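Local coordinates for alcohol oxidase (Myceliophthora thermophila, PDB 6F74), which probably catalyses an oxygen-dependent oxidation with bound flavin-adenine dinucleotide, in the manner of VAO-type flavoprotein oxidases, at residues 349-360 against 462-473; 221-229 against 301-309. One frame throughout, in Å; residues are numbered along the deposited sequence.

The two contacts illustrate how a VAO-type flavoprotein builds its cofactor site from separate sheets. Contact 2 (221-229 against 301-309) closes first along the chain and adds a short strand at 224-225 to the sheet that contains 296-306; contact 1 (349-360 against 462-473) pairs two inner strands of the seven-stranded antiparallel sheet that follows. Their centres lie 29 Å apart and their nearest atoms about 6 Å, without touching. Both reach towards the flavin. In contact 1 the side chain of Tyr352 comes within about 5 Å of it, whereas in contact 2 Gly229 touches the cofactor and the side chain of Val227 stays about 10 Å away.

Contact 1: 349-360 against 462-473; sequences VAGYGFWFRSFP and PEEVSSNVVLLV
Trp355 and Asn468 face each other as a hydrogen-bonded pair of antiparallel strands 349-356 and 467-472, and their side chains stack on the sheet face that Val470 and Leu472 share. Asn468 is the one to follow outward. Its CB sits over one face of the indole, 3.3 Å from Trp355 CE2, a CH-pi contact with the five-membered ring. CG, turned anti to the carbonyl carbon (chi1 -76°), passes over the six-membered ring 3.5 Å from Trp355 CZ2, and ND2 ends 3.6 Å from Trp355 CH2. Amide and ring planes lie only 11° apart. Both polar atoms of this buried amide are satisfied elsewhere, OD1 by Ser502 OG and ND2 by Val458 O, which fixes its rotation. In the backbone of the same pair, Trp355 N donates to Asn468 O at 3.2 Å. Gly353 N and Val470 N each donate to the other's carbonyl, but beyond them the ladder opens at Trp355, where a water donates to both Trp355 O (2.7 Å) and Asn468 O. Past the strands, Ser358 OG donates to Pro462 O (3.0 Å) from above the carbonyl plane. On the other face Tyr352 packs CE2 on Val473 CG1 at 3.6 Å, while its OH is hydrogen-bonded to His246, an FAD-binding residue. The arrangement is an antiparallel ladder inside a seven-stranded sheet, characteristic of the cap domain of VAO-type oxidases, with its tyrosine end beside the flavin.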
# COMPACT_ATOMS: atom_id res chain seq x y z
N VAL A 349 -19.21 -2.47 11.55
CA VAL A 349 -19.23 -2.03 10.17
C VAL A 349 -17.80 -1.67 9.72
O VAL A 349 -17.02 -1.04 10.47
CB VAL A 349 -20.18 -0.83 9.94
CG1 VAL A 349 -20.27 -0.46 8.46
CG2 VAL A 349 -21.58 -1.13 10.44
N ALA A 350 -17.48 -2.07 8.50
CA ALA A 350 -16.21 -1.77 7.86
C ALA A 350 -16.42 -1.56 6.36
O ALA A 350 -17.46 -1.93 5.80
CB ALA A 350 -15.20 -2.88 8.11
N GLY A 351 -15.39 -1.00 5.71
CA GLY A 351 -15.37 -0.89 4.25
C GLY A 351 -14.84 0.42 3.74
O GLY A 351 -14.07 1.10 4.43
N TYR A 352 -15.23 0.77 2.52
CA TYR A 352 -14.61 1.91 1.87
C TYR A 352 -15.63 2.83 1.26
O TYR A 352 -16.58 2.38 0.61
CB TYR A 352 -13.62 1.45 0.79
CG TYR A 352 -12.59 0.48 1.33
CD1 TYR A 352 -12.84 -0.92 1.34
CD2 TYR A 352 -11.40 0.93 1.83
CE1 TYR A 352 -11.90 -1.80 1.84
CE2 TYR A 352 -10.44 0.05 2.33
CZ TYR A 352 -10.70 -1.32 2.32
OH TYR A 352 -9.77 -2.18 2.79
N GLY A 353 -15.37 4.13 1.43
CA GLY A 353 -16.20 5.20 0.89
C GLY A 353 -15.37 6.15 0.05
O GLY A 353 -14.18 6.34 0.32
N PHE A 354 -16.03 6.74 -0.95
CA PHE A 354 -15.37 7.50 -2.00
C PHE A 354 -16.23 8.72 -2.29
O PHE A 354 -17.43 8.58 -2.38
CB PHE A 354 -15.30 6.67 -3.30
CG PHE A 354 -14.49 5.42 -3.17
CD1 PHE A 354 -15.06 4.25 -2.66
CD2 PHE A 354 -13.15 5.39 -3.55
CE1 PHE A 354 -14.31 3.07 -2.53
CE2 PHE A 354 -12.41 4.21 -3.43
CZ PHE A 354 -12.99 3.05 -2.92
N TRP A 355 -15.62 9.88 -2.47
CA TRP A 355 -16.41 11.07 -2.73
C TRP A 355 -15.63 12.15 -3.45
O TRP A 355 -14.38 12.18 -3.40
CB TRP A 355 -17.05 11.61 -1.43
CG TRP A 355 -16.09 12.14 -0.35
CD1 TRP A 355 -15.56 11.44 0.67
CD2 TRP A 355 -15.65 13.50 -0.18
NE1 TRP A 355 -14.76 12.25 1.45
CE2 TRP A 355 -14.81 13.53 0.96
CE3 TRP A 355 -15.86 14.69 -0.89
CZ2 TRP A 355 -14.18 14.69 1.39
CZ3 TRP A 355 -15.23 15.85 -0.45
CH2 TRP A 355 -14.40 15.84 0.68
N PHE A 356 -16.39 13.03 -4.08
CA PHE A 356 -15.85 14.06 -4.96
C PHE A 356 -16.72 15.28 -4.81
O PHE A 356 -17.96 15.19 -4.92
CB PHE A 356 -15.89 13.63 -6.44
CG PHE A 356 -14.90 12.59 -6.79
CD1 PHE A 356 -13.61 12.95 -7.16
CD2 PHE A 356 -15.24 11.23 -6.75
CE1 PHE A 356 -12.66 11.98 -7.45
CE2 PHE A 356 -14.29 10.27 -7.04
CZ PHE A 356 -13.01 10.64 -7.40
N ARG A 357 -16.10 16.41 -4.59
CA ARG A 357 -16.79 17.70 -4.69
C ARG A 357 -17.17 18.01 -6.12
O ARG A 357 -18.22 18.56 -6.39
CB ARG A 357 -15.91 18.84 -4.20
CG ARG A 357 -16.78 20.06 -3.90
CD ARG A 357 -16.23 21.40 -4.36
NE ARG A 357 -15.29 21.92 -3.40
CZ ARG A 357 -15.58 22.76 -2.41
NH1 ARG A 357 -16.79 23.25 -2.21
NH2 ARG A 357 -14.56 23.11 -1.60
N SER A 358 -16.29 17.66 -7.03
CA SER A 358 -16.56 17.78 -8.47
C SER A 358 -15.80 16.68 -9.16
O SER A 358 -14.70 16.33 -8.72
CB SER A 358 -16.06 19.14 -8.98
OG SER A 358 -14.65 19.13 -8.95
N PHE A 359 -16.37 16.18 -10.24
CA PHE A 359 -15.82 15.02 -10.98
C PHE A 359 -15.98 15.30 -12.46
O PHE A 359 -16.94 15.95 -12.84
CB PHE A 359 -16.62 13.77 -10.59
CG PHE A 359 -16.00 12.49 -11.01
CD1 PHE A 359 -14.81 12.06 -10.45
CD2 PHE A 359 -16.61 11.68 -11.96
CE1 PHE A 359 -14.23 10.86 -10.84
CE2 PHE A 359 -16.06 10.45 -12.32
CZ PHE A 359 -14.86 10.05 -11.76
N PRO A 360 -15.07 14.80 -13.31
CA PRO A 360 -15.23 15.17 -14.73
C PRO A 360 -16.29 14.35 -15.47
O PRO A 360 -16.04 13.85 -16.54
CB PRO A 360 -13.82 14.96 -15.31
CG PRO A 360 -13.23 13.90 -14.45
CD PRO A 360 -13.80 14.10 -13.06
N PRO A 462 -12.89 23.32 -6.81
CA PRO A 462 -13.83 22.79 -7.82
C PRO A 462 -13.29 22.60 -9.26
O PRO A 462 -13.91 21.84 -10.03
CB PRO A 462 -14.93 23.85 -7.83
CG PRO A 462 -14.97 24.32 -6.40
CD PRO A 462 -13.51 24.34 -5.95
N GLU A 463 -12.16 23.23 -9.58
CA GLU A 463 -11.50 23.13 -10.88
C GLU A 463 -10.58 21.91 -10.92
O GLU A 463 -10.27 21.38 -12.01
CB GLU A 463 -10.63 24.37 -11.16
CG GLU A 463 -10.96 25.74 -10.49
CD GLU A 463 -9.70 26.33 -9.79
OE1 GLU A 463 -8.57 26.22 -10.36
OE2 GLU A 463 -9.84 26.92 -8.67
N GLU A 464 -10.10 21.49 -9.74
CA GLU A 464 -9.12 20.43 -9.66
C GLU A 464 -9.79 19.20 -9.04
O GLU A 464 -10.48 19.31 -7.97
CB GLU A 464 -7.93 20.87 -8.80
CG GLU A 464 -7.30 22.20 -9.22
CD GLU A 464 -6.02 22.50 -8.38
OE1 GLU A 464 -5.81 21.85 -7.32
OE2 GLU A 464 -5.21 23.41 -8.73
N VAL A 465 -9.61 18.04 -9.69
CA VAL A 465 -10.13 16.79 -9.17
C VAL A 465 -9.31 16.37 -7.97
O VAL A 465 -8.09 16.24 -8.06
CB VAL A 465 -10.13 15.64 -10.19
CG1 VAL A 465 -10.83 14.41 -9.58
CG2 VAL A 465 -10.86 16.09 -11.46
N SER A 466 -10.00 16.15 -6.86
CA SER A 466 -9.42 15.68 -5.64
C SER A 466 -10.11 14.35 -5.30
O SER A 466 -11.35 14.29 -5.17
CB SER A 466 -9.58 16.73 -4.53
OG SER A 466 -8.78 17.88 -4.80
N SER A 467 -9.31 13.30 -5.17
CA SER A 467 -9.82 12.03 -4.67
C SER A 467 -9.84 12.10 -3.14
O SER A 467 -8.82 12.45 -2.51
CB SER A 467 -8.90 10.92 -5.07
OG SER A 467 -7.63 11.18 -4.45
N ASN A 468 -11.00 11.79 -2.57
CA ASN A 468 -11.11 11.61 -1.14
C ASN A 468 -11.66 10.22 -0.86
O ASN A 468 -12.59 9.76 -1.54
CB ASN A 468 -11.99 12.70 -0.57
CG ASN A 468 -11.25 14.02 -0.49
OD1 ASN A 468 -10.37 14.17 0.37
ND2 ASN A 468 -11.58 14.97 -1.40
N VAL A 469 -11.05 9.53 0.10
CA VAL A 469 -11.38 8.14 0.36
C VAL A 469 -11.42 7.95 1.87
O VAL A 469 -10.53 8.46 2.62
CB VAL A 469 -10.35 7.17 -0.24
CG1 VAL A 469 -10.74 5.70 -0.00
CG2 VAL A 469 -10.16 7.44 -1.74
N VAL A 470 -12.46 7.23 2.31
CA VAL A 470 -12.62 6.78 3.68
C VAL A 470 -12.30 5.28 3.79
O VAL A 470 -12.91 4.50 3.09
CB VAL A 470 -14.05 7.00 4.17
CG1 VAL A 470 -14.25 6.41 5.55
CG2 VAL A 470 -14.32 8.48 4.28
N LEU A 471 -11.35 4.91 4.67
CA LEU A 471 -10.98 3.51 4.89
C LEU A 471 -11.49 3.09 6.26
O LEU A 471 -10.84 3.30 7.28
CB LEU A 471 -9.46 3.34 4.83
CG LEU A 471 -8.75 3.77 3.55
CD1 LEU A 471 -8.71 5.27 3.46
CD2 LEU A 471 -7.33 3.21 3.57
N LEU A 472 -12.71 2.56 6.29
CA LEU A 472 -13.31 2.19 7.55
C LEU A 472 -12.79 0.78 7.87
O LEU A 472 -13.48 -0.22 7.68
CB LEU A 472 -14.82 2.27 7.46
CG LEU A 472 -15.59 2.01 8.75
CD1 LEU A 472 -15.21 3.01 9.86
CD2 LEU A 472 -17.07 2.06 8.45
N VAL A 473 -11.55 0.74 8.33
CA VAL A 473 -10.79 -0.52 8.39
C VAL A 473 -10.19 -0.84 9.72
O VAL A 473 -9.58 -1.86 9.85
CB VAL A 473 -9.68 -0.57 7.31
CG1 VAL A 473 -10.29 -0.44 5.92
CG2 VAL A 473 -8.64 0.50 7.53
O HOH W 1 -12.84 10.17 -4.33
O HOH W 2 -13.57 16.82 -4.22
O HOH W 3 -12.77 17.16 -6.99

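Contact 2: 221-229 against 301-309; sequences ANNVIAVGG and HIKVHPNVK
Asn223 and Asn307 join the two segments through their amides, the side-chain hydrogen bond of this contact. Asn307 ND2 donates to Asn223 OD1 at 2.7 Å with an angle of 163° at the hydrogen; the acceptor lies near the plane of the Asn307 amide, though the two amide planes are turned 61° apart. Asn223 ends helix 212-221 as the C-prime residue of a Schellman motif, and its CG, anti to the backbone N (chi1 -162°), carries OD1 across to its partner. The same Asn307 amide also bonds Asp414 through ND2, and through OD1 the backbone N of both Val308 and Tyr415. Replacing Asn307 by a leucine would probably leave Asn223 OD1 without this donor and Val308 N and Tyr415 N without their shared acceptor.

Backbone bonds form a second group. Ile225 and His305 make one antiparallel hydrogen-bonded pair, with Ile225 N to His305 O at 2.7 Å and His305 N to Ile225 O at 3.0 Å.

Van der Waals packing flanks this pair. Val224 CG2 meets Val304 CG2 at 3.6 Å, and Ala226 CB lies 4.2 Å from Val304 CG1. Ile225, on the same face as His305, extends CD1 to 3.5 Å from Pro306 O, while Val227 CG2 approaches His305 CD2 at 3.9 Å. The imidazole is held from outside, by Gln259 at NE2 and by Phe253 stacked on the ring.

The chemistry thus divides by position: polar amides tie down the helix end, while a short ladder packed by aliphatic groups and the imidazole of His305 secures the chain that continues to Gly229 at the flavin.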
# COMPACT_ATOMS: atom_id res chain seq x y z
N ALA A 221 -10.07 -22.75 -0.40
CA ALA A 221 -10.11 -24.22 -0.45
C ALA A 221 -10.25 -24.84 0.93
O ALA A 221 -10.75 -25.92 1.06
CB ALA A 221 -8.84 -24.74 -1.13
N ASN A 222 -9.81 -24.12 1.96
CA ASN A 222 -9.86 -24.61 3.33
C ASN A 222 -10.92 -23.95 4.20
O ASN A 222 -10.89 -24.10 5.43
CB ASN A 222 -8.45 -24.47 3.92
CG ASN A 222 -7.47 -25.42 3.27
OD1 ASN A 222 -7.50 -26.62 3.53
ND2 ASN A 222 -6.62 -24.89 2.40
N ASN A 223 -11.89 -23.27 3.56
CA ASN A 223 -12.99 -22.63 4.27
C ASN A 223 -12.54 -21.71 5.42
O ASN A 223 -13.10 -21.74 6.51
CB ASN A 223 -13.97 -23.71 4.77
CG ASN A 223 -15.35 -23.16 5.13
OD1 ASN A 223 -15.80 -22.15 4.59
ND2 ASN A 223 -16.03 -23.84 6.06
N VAL A 224 -11.49 -20.93 5.20
CA VAL A 224 -11.06 -19.96 6.21
C VAL A 224 -10.92 -18.58 5.60
O VAL A 224 -10.93 -18.41 4.38
CB VAL A 224 -9.76 -20.38 6.93
CG1 VAL A 224 -9.96 -21.71 7.67
CG2 VAL A 224 -8.60 -20.46 5.95
N ILE A 225 -10.77 -17.60 6.47
CA ILE A 225 -10.63 -16.20 6.09
C ILE A 225 -9.19 -15.78 6.26
O ILE A 225 -8.66 -15.79 7.36
CB ILE A 225 -11.55 -15.29 6.92
CG1 ILE A 225 -13.02 -15.69 6.69
CG2 ILE A 225 -11.35 -13.82 6.54
CD1 ILE A 225 -14.02 -14.94 7.53
N ALA A 226 -8.56 -15.42 5.15
CA ALA A 226 -7.25 -14.81 5.13
C ALA A 226 -7.51 -13.31 5.01
O ALA A 226 -8.25 -12.86 4.13
CB ALA A 226 -6.46 -15.29 3.92
N VAL A 227 -6.89 -12.56 5.91
CA VAL A 227 -7.08 -11.13 6.03
C VAL A 227 -6.02 -10.44 5.15
O VAL A 227 -4.93 -10.12 5.62
CB VAL A 227 -7.01 -10.67 7.50
CG1 VAL A 227 -7.39 -9.19 7.61
CG2 VAL A 227 -7.96 -11.46 8.36
N GLY A 228 -6.38 -10.25 3.88
CA GLY A 228 -5.52 -9.63 2.87
C GLY A 228 -6.10 -8.30 2.46
O GLY A 228 -7.03 -7.80 3.09
N GLY A 229 -5.57 -7.74 1.39
CA GLY A 229 -6.02 -6.47 0.85
C GLY A 229 -7.30 -6.58 0.06
O GLY A 229 -7.76 -7.66 -0.35
N HIS A 301 4.19 -16.90 8.30
CA HIS A 301 3.00 -17.63 8.68
C HIS A 301 1.97 -16.58 9.13
O HIS A 301 2.32 -15.70 9.92
CB HIS A 301 3.29 -18.55 9.85
CG HIS A 301 4.11 -19.76 9.51
ND1 HIS A 301 5.36 -19.69 8.94
CD2 HIS A 301 3.87 -21.06 9.76
CE1 HIS A 301 5.86 -20.91 8.83
NE2 HIS A 301 4.97 -21.77 9.30
N ILE A 302 0.72 -16.68 8.65
CA ILE A 302 -0.37 -15.80 9.06
C ILE A 302 -1.49 -16.58 9.76
O ILE A 302 -1.80 -17.70 9.38
CB ILE A 302 -1.00 -15.00 7.89
CG1 ILE A 302 -1.44 -15.94 6.75
CG2 ILE A 302 -0.03 -13.94 7.39
CD1 ILE A 302 -2.40 -15.31 5.76
N LYS A 303 -2.10 -15.95 10.76
CA LYS A 303 -3.37 -16.43 11.31
C LYS A 303 -4.40 -16.44 10.20
O LYS A 303 -4.45 -15.51 9.37
CB LYS A 303 -3.89 -15.49 12.40
CG LYS A 303 -3.07 -15.43 13.64
CD LYS A 303 -3.70 -14.46 14.65
CE LYS A 303 -2.76 -14.12 15.80
NZ LYS A 303 -2.97 -12.64 16.17
N VAL A 304 -5.21 -17.49 10.17
CA VAL A 304 -6.43 -17.50 9.36
C VAL A 304 -7.59 -17.85 10.28
O VAL A 304 -7.40 -18.44 11.34
CB VAL A 304 -6.35 -18.38 8.11
CG1 VAL A 304 -5.33 -17.79 7.16
CG2 VAL A 304 -6.03 -19.84 8.42
N HIS A 305 -8.79 -17.43 9.88
CA HIS A 305 -9.92 -17.34 10.79
C HIS A 305 -11.11 -18.14 10.28
O HIS A 305 -11.31 -18.22 9.08
CB HIS A 305 -10.28 -15.87 10.95
CG HIS A 305 -9.17 -15.05 11.52
ND1 HIS A 305 -8.98 -14.89 12.88
CD2 HIS A 305 -8.15 -14.39 10.92
CE1 HIS A 305 -7.90 -14.16 13.08
NE2 HIS A 305 -7.38 -13.84 11.91
N PRO A 306 -11.93 -18.70 11.19
CA PRO A 306 -13.12 -19.44 10.76
C PRO A 306 -13.99 -18.63 9.78
O PRO A 306 -14.14 -17.43 9.96
CB PRO A 306 -13.90 -19.67 12.07
CG PRO A 306 -12.88 -19.55 13.16
CD PRO A 306 -11.90 -18.52 12.66
N ASN A 307 -14.52 -19.30 8.76
CA ASN A 307 -15.49 -18.67 7.86
C ASN A 307 -16.73 -18.25 8.66
O ASN A 307 -16.98 -18.76 9.74
CB ASN A 307 -15.88 -19.58 6.68
CG ASN A 307 -16.21 -18.83 5.38
OD1 ASN A 307 -16.55 -17.64 5.41
ND2 ASN A 307 -16.13 -19.54 4.25
N VAL A 308 -17.47 -17.28 8.12
CA VAL A 308 -18.71 -16.81 8.74
C VAL A 308 -19.89 -17.39 7.98
O VAL A 308 -19.73 -17.84 6.84
CB VAL A 308 -18.81 -15.27 8.82
CG1 VAL A 308 -17.76 -14.73 9.78
CG2 VAL A 308 -18.70 -14.63 7.44
N LYS A 309 -21.06 -17.37 8.61
CA LYS A 309 -22.28 -17.82 7.94
C LYS A 309 -23.01 -16.71 7.18
O LYS A 309 -23.85 -16.99 6.33
CB LYS A 309 -23.21 -18.58 8.89
CG LYS A 309 -22.96 -20.09 8.79
CD LYS A 309 -23.65 -20.88 9.88
CE LYS A 309 -22.80 -20.79 11.15
NZ LYS A 309 -23.33 -21.63 12.30